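Local coordinates for protein sugar kinase, pfkB family (PDB 2AJR) that probably phosphorylates a sugar phosphate with ATP, as a pfkB-family kinase of the phosphofructokinase type, and binds a magnesium ion, at residues V69-V83 / I93-R105. Sequence-based numbering, arbitrary orientation.
Sequences VATGFVGGYMGKILV and ITTNFVYVEGETR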
loop_
_atom_site.group_PDB
_atom_site.type_symbol
_atom_site.label_atom_id
_atom_site.label_comp_id
_atom_site.label_asym_id
_atom_site.label_seq_id
_atom_site.Cartn_x
_atom_site.Cartn_y
_atom_site.Cartn_z
ATOM N N VAL A 69 -22.550 14.838 -8.993
ATOM C CA VAL A 69 -21.304 15.014 -9.742
ATOM C C VAL A 69 -20.140 15.058 -8.761
ATOM O O VAL A 69 -20.170 15.820 -7.790
ATOM C CB VAL A 69 -21.287 16.310 -10.552
ATOM C CG1 VAL A 69 -19.922 16.482 -11.247
ATOM C CG2 VAL A 69 -22.418 16.300 -11.568
ATOM N N ALA A 70 -19.125 14.232 -9.011
ATOM C CA ALA A 70 -17.939 14.187 -8.168
ATOM C C ALA A 70 -16.804 14.916 -8.868
ATOM O O ALA A 70 -16.452 14.573 -9.996
ATOM C CB ALA A 70 -17.535 12.748 -7.883
ATOM N N THR A 71 -16.227 15.918 -8.205
ATOM C CA THR A 71 -15.070 16.615 -8.749
ATOM C C THR A 71 -13.867 16.668 -7.775
ATOM O O THR A 71 -13.982 16.283 -6.612
ATOM C CB THR A 71 -15.447 18.036 -9.207
ATOM O OG1 THR A 71 -14.399 18.535 -10.053
ATOM C CG2 THR A 71 -15.647 18.946 -8.020
ATOM N N GLY A 72 -12.728 17.145 -8.289
ATOM C CA GLY A 72 -11.448 17.077 -7.594
ATOM C C GLY A 72 -10.260 16.899 -8.538
ATOM O O GLY A 72 -10.335 17.222 -9.725
ATOM N N PHE A 73 -9.152 16.386 -8.012
ATOM C CA PHE A 73 -7.987 16.093 -8.837
ATOM C C PHE A 73 -7.713 14.603 -8.799
ATOM O O PHE A 73 -7.786 14.005 -7.748
ATOM C CB PHE A 73 -6.754 16.836 -8.329
ATOM C CG PHE A 73 -6.914 18.322 -8.277
ATOM C CD1 PHE A 73 -6.936 19.068 -9.445
ATOM C CD2 PHE A 73 -7.023 18.979 -7.066
ATOM C CE1 PHE A 73 -7.087 20.448 -9.408
ATOM C CE2 PHE A 73 -7.174 20.365 -7.026
ATOM C CZ PHE A 73 -7.210 21.094 -8.206
ATOM N N VAL A 74 -7.395 14.005 -9.942
ATOM C CA VAL A 74 -6.938 12.636 -9.983
ATOM C C VAL A 74 -5.718 12.602 -10.859
ATOM O O VAL A 74 -5.527 13.492 -11.695
ATOM C CB VAL A 74 -7.998 11.695 -10.556
ATOM C CG1 VAL A 74 -9.277 11.791 -9.736
ATOM C CG2 VAL A 74 -8.255 12.000 -12.041
ATOM N N GLY A 75 -4.886 11.581 -10.695
ATOM C CA GLY A 75 -3.727 11.467 -11.577
ATOM C C GLY A 75 -3.096 10.107 -11.650
ATOM O O GLY A 75 -3.300 9.278 -10.779
ATOM N N GLY A 76 -2.311 9.895 -12.699
ATOM C CA GLY A 76 -1.552 8.660 -12.880
ATOM C C GLY A 76 -2.337 7.363 -12.900
ATOM O O GLY A 76 -3.532 7.342 -13.184
ATOM N N TYR A 77 -1.637 6.277 -12.591
ATOM C CA TYR A 77 -2.214 4.938 -12.555
ATOM C C TYR A 77 -3.333 4.801 -11.533
ATOM O O TYR A 77 -4.376 4.198 -11.816
ATOM C CB TYR A 77 -1.143 3.909 -12.206
ATOM C CG TYR A 77 -0.040 3.754 -13.220
ATOM C CD1 TYR A 77 -0.305 3.293 -14.522
ATOM C CD2 TYR A 77 1.279 4.032 -12.869
ATOM C CE1 TYR A 77 0.723 3.124 -15.443
ATOM C CE2 TYR A 77 2.312 3.872 -13.775
ATOM C CZ TYR A 77 2.034 3.418 -15.059
ATOM O OH TYR A 77 3.092 3.272 -15.932
HETATM N N MSE A 78 -3.104 5.336 -10.340
HETATM C CA MSE A 78 -4.085 5.250 -9.282
HETATM C C MSE A 78 -5.316 6.052 -9.677
HETATM O O MSE A 78 -6.460 5.650 -9.417
HETATM C CB MSE A 78 -3.502 5.787 -7.978
HETATM C CG MSE A 78 -2.273 5.026 -7.470
HETATM SE SE MSE A 78 -2.587 3.111 -7.214
HETATM C CE MSE A 78 -1.850 2.347 -8.828
ATOM N N GLY A 79 -5.088 7.181 -10.331
ATOM C CA GLY A 79 -6.194 7.987 -10.792
ATOM C C GLY A 79 -7.107 7.198 -11.701
ATOM O O GLY A 79 -8.322 7.247 -11.545
ATOM N N LYS A 80 -6.522 6.463 -12.642
ATOM C CA LYS A 80 -7.312 5.706 -13.611
ATOM C C LYS A 80 -8.171 4.661 -12.930
ATOM O O LYS A 80 -9.352 4.513 -13.248
ATOM C CB LYS A 80 -6.421 5.012 -14.657
ATOM C CG LYS A 80 -7.178 3.979 -15.507
ATOM C CD LYS A 80 -6.520 3.731 -16.880
ATOM C CE LYS A 80 -7.260 2.646 -17.708
ATOM N NZ LYS A 80 -7.643 1.410 -16.891
ATOM N N ILE A 81 -7.568 3.932 -12.000
ATOM C CA ILE A 81 -8.293 2.949 -11.237
ATOM C C ILE A 81 -9.445 3.617 -10.496
ATOM O O ILE A 81 -10.568 3.123 -10.522
ATOM C CB ILE A 81 -7.390 2.238 -10.216
ATOM C CG1 ILE A 81 -6.289 1.450 -10.921
ATOM C CG2 ILE A 81 -8.217 1.292 -9.327
ATOM C CD1 ILE A 81 -5.187 1.001 -9.948
ATOM N N LEU A 82 -9.177 4.740 -9.840
ATOM C CA LEU A 82 -10.220 5.411 -9.039
ATOM C C LEU A 82 -11.436 5.743 -9.889
ATOM O O LEU A 82 -12.561 5.419 -9.511
ATOM C CB LEU A 82 -9.684 6.691 -8.378
ATOM C CG LEU A 82 -10.548 7.358 -7.307
ATOM C CD1 LEU A 82 -9.705 7.733 -6.080
ATOM C CD2 LEU A 82 -11.266 8.576 -7.834
ATOM N N VAL A 83 -11.213 6.360 -11.048
ATOM C CA VAL A 83 -12.313 6.861 -11.855
ATOM C C VAL A 83 -13.126 5.692 -12.372
ATOM O O VAL A 83 -14.363 5.740 -12.382
ATOM C CB VAL A 83 -11.822 7.772 -13.027
ATOM C CG1 VAL A 83 -12.957 8.114 -13.980
ATOM C CG2 VAL A 83 -11.203 9.045 -12.476
ATOM N N ILE A 93 -23.520 8.514 -10.269
ATOM C CA ILE A 93 -22.364 9.376 -10.059
ATOM C C ILE A 93 -21.788 9.745 -11.406
ATOM O O ILE A 93 -21.491 8.863 -12.193
ATOM C CB ILE A 93 -21.270 8.675 -9.255
ATOM C CG1 ILE A 93 -21.842 8.108 -7.959
ATOM C CG2 ILE A 93 -20.129 9.646 -8.913
ATOM C CD1 ILE A 93 -20.865 7.262 -7.207
ATOM N N THR A 94 -21.669 11.044 -11.675
ATOM C CA THR A 94 -20.919 11.560 -12.818
ATOM C C THR A 94 -19.603 12.115 -12.297
ATOM O O THR A 94 -19.576 12.817 -11.289
ATOM C CB THR A 94 -21.662 12.709 -13.547
ATOM O OG1 THR A 94 -22.991 12.299 -13.869
ATOM C CG2 THR A 94 -20.932 13.113 -14.859
ATOM N N THR A 95 -18.507 11.799 -12.975
ATOM C CA THR A 95 -17.208 12.301 -12.576
ATOM C C THR A 95 -16.862 13.520 -13.418
ATOM O O THR A 95 -17.255 13.609 -14.583
ATOM C CB THR A 95 -16.137 11.226 -12.736
ATOM O OG1 THR A 95 -15.943 10.940 -14.122
ATOM C CG2 THR A 95 -16.549 9.943 -11.970
ATOM N N ASN A 96 -16.144 14.462 -12.817
ATOM C CA ASN A 96 -15.674 15.642 -13.533
ATOM C C ASN A 96 -14.371 16.142 -12.897
ATOM O O ASN A 96 -14.315 17.214 -12.294
ATOM C CB ASN A 96 -16.763 16.716 -13.513
ATOM C CG ASN A 96 -16.403 17.929 -14.337
ATOM O OD1 ASN A 96 -15.704 17.829 -15.351
ATOM N ND2 ASN A 96 -16.859 19.091 -13.897
ATOM N N PHE A 97 -13.342 15.326 -13.005
ATOM C CA PHE A 97 -12.096 15.538 -12.294
ATOM C C PHE A 97 -11.067 16.192 -13.198
ATOM O O PHE A 97 -10.953 15.824 -14.349
ATOM C CB PHE A 97 -11.510 14.191 -11.866
ATOM C CG PHE A 97 -12.271 13.510 -10.786
ATOM C CD1 PHE A 97 -12.280 14.026 -9.507
ATOM C CD2 PHE A 97 -12.945 12.336 -11.030
ATOM C CE1 PHE A 97 -12.987 13.402 -8.490
ATOM C CE2 PHE A 97 -13.647 11.698 -10.014
ATOM C CZ PHE A 97 -13.665 12.240 -8.741
ATOM N N VAL A 98 -10.272 17.107 -12.669
ATOM C CA VAL A 98 -9.129 17.615 -13.409
ATOM C C VAL A 98 -7.985 16.620 -13.249
ATOM O O VAL A 98 -7.601 16.277 -12.119
ATOM C CB VAL A 98 -8.696 18.975 -12.879
ATOM C CG1 VAL A 98 -7.309 19.339 -13.395
ATOM C CG2 VAL A 98 -9.729 20.003 -13.252
ATOM N N TYR A 99 -7.447 16.171 -14.378
ATOM C CA TYR A 99 -6.374 15.194 -14.409
ATOM C C TYR A 99 -5.038 15.883 -14.259
ATOM O O TYR A 99 -4.741 16.801 -15.001
ATOM C CB TYR A 99 -6.428 14.397 -15.714
ATOM C CG TYR A 99 -7.561 13.406 -15.666
ATOM C CD1 TYR A 99 -8.871 13.822 -15.853
ATOM C CD2 TYR A 99 -7.333 12.063 -15.375
ATOM C CE1 TYR A 99 -9.918 12.942 -15.767
ATOM C CE2 TYR A 99 -8.391 11.163 -15.303
ATOM C CZ TYR A 99 -9.680 11.621 -15.494
ATOM O OH TYR A 99 -10.742 10.767 -15.427
ATOM N N VAL A 100 -4.245 15.435 -13.298
ATOM C CA VAL A 100 -2.984 16.075 -12.975
ATOM C C VAL A 100 -1.839 15.101 -13.224
ATOM O O VAL A 100 -2.058 13.909 -13.387
ATOM C CB VAL A 100 -2.969 16.591 -11.499
ATOM C CG1 VAL A 100 -4.043 17.632 -11.286
ATOM C CG2 VAL A 100 -3.164 15.448 -10.486
ATOM N N GLU A 101 -0.626 15.636 -13.287
ATOM C CA GLU A 101 0.592 14.844 -13.427
ATOM C C GLU A 101 0.867 14.377 -12.014
ATOM O O GLU A 101 0.811 15.172 -11.086
ATOM C CB GLU A 101 1.727 15.743 -13.976
ATOM C CG GLU A 101 2.928 15.046 -14.668
ATOM C CD GLU A 101 2.558 14.306 -15.960
ATOM O OE1 GLU A 101 2.118 14.966 -16.933
ATOM O OE2 GLU A 101 2.722 13.058 -16.016
ATOM N N GLY A 102 1.103 13.096 -11.798
ATOM C CA GLY A 102 1.338 12.628 -10.422
ATOM C C GLY A 102 0.258 11.668 -9.999
ATOM O O GLY A 102 -0.807 11.637 -10.592
ATOM N N GLU A 103 0.535 10.888 -8.963
ATOM C CA GLU A 103 -0.347 9.803 -8.568
ATOM C C GLU A 103 -1.393 10.196 -7.529
ATOM O O GLU A 103 -1.074 10.822 -6.519
ATOM C CB GLU A 103 0.483 8.642 -8.026
ATOM C CG GLU A 103 1.368 7.980 -9.085
ATOM C CD GLU A 103 0.600 7.102 -10.084
ATOM O OE1 GLU A 103 -0.446 6.543 -9.703
ATOM O OE2 GLU A 103 1.060 6.967 -11.243
ATOM N N THR A 104 -2.641 9.818 -7.784
ATOM C CA THR A 104 -3.646 9.837 -6.752
ATOM C C THR A 104 -3.177 8.919 -5.619
ATOM O O THR A 104 -2.693 7.823 -5.860
ATOM C CB THR A 104 -4.991 9.359 -7.278
ATOM O OG1 THR A 104 -5.515 10.335 -8.190
ATOM C CG2 THR A 104 -5.983 9.155 -6.110
ATOM N N ARG A 105 -3.315 9.364 -4.382
ATOM C CA ARG A 105 -2.758 8.617 -3.269
ATOM C C ARG A 105 -3.466 7.293 -3.020
ATOM O O ARG A 105 -4.651 7.158 -3.274
ATOM C CB ARG A 105 -2.782 9.470 -2.008
ATOM C CG ARG A 105 -4.170 9.754 -1.441
ATOM C CD ARG A 105 -4.195 11.136 -0.904
ATOM N NE ARG A 105 -5.470 11.543 -0.320
ATOM C CZ ARG A 105 -5.726 11.601 0.986
ATOM N NH1 ARG A 105 -4.813 11.250 1.874
ATOM N NH2 ARG A 105 -6.918 11.987 1.408
HETATM O O HOH W 1 -2.401 11.888 -14.849
#
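Gly75 O is gripped by two backbone N-H groups, Thr104 N at 3.1 Å and Gly79 N from the first turn of its own helix, which reach it from opposite faces of the carbonyl plane. Thr104 answers with its side chain: OG1 takes the N-H of Gly75 at 2.9 Å, so these two residues are tied in both directions. Next door the Glu103 carboxylate lies over the start of helix 76-83. Its OE1 uses the syn lone pair for Met78 N, a nearly straight bond (173° at the hydrogen), while OE2 takes Tyr77 N from somewhat outside the carboxylate plane. Backbone N-H groups at a helix start would be expected to steady the negative charge.

Farther back, strands 69-71 and 73-75 run parallel to strand 93-100. Val74 puts a methyl over each of two rings on the face beneath the helix: CG1 stands 3.8 Å from the Phe97 ring centroid, and CG2 stands 3.6 Å from that of Tyr99. Chi1 of -57° splits the branches this way, CG1 beside the backbone N and CG2 wedged between N and the carbonyl carbon. The opposite face of Phe97 receives Ala70 O, and Val83 CG2 comes down from the helix to meet Tyr99 OH at 3.4 Å. On the other side of the sheet, Thr71 OG1 donates to Asn96 O at 2.6 Å, and Phe73 CD1 packs on Val98 and Val100.

This is a beta-alpha-beta crossover at the margin of the large sheet of the ribokinase-like fold: strand 93-100 is outermost within the chain, strand 14-18 continues the sheet beyond 68-75, helix 76-89 shields one face with help from helix 53-63, and helix 130-144 covers the other.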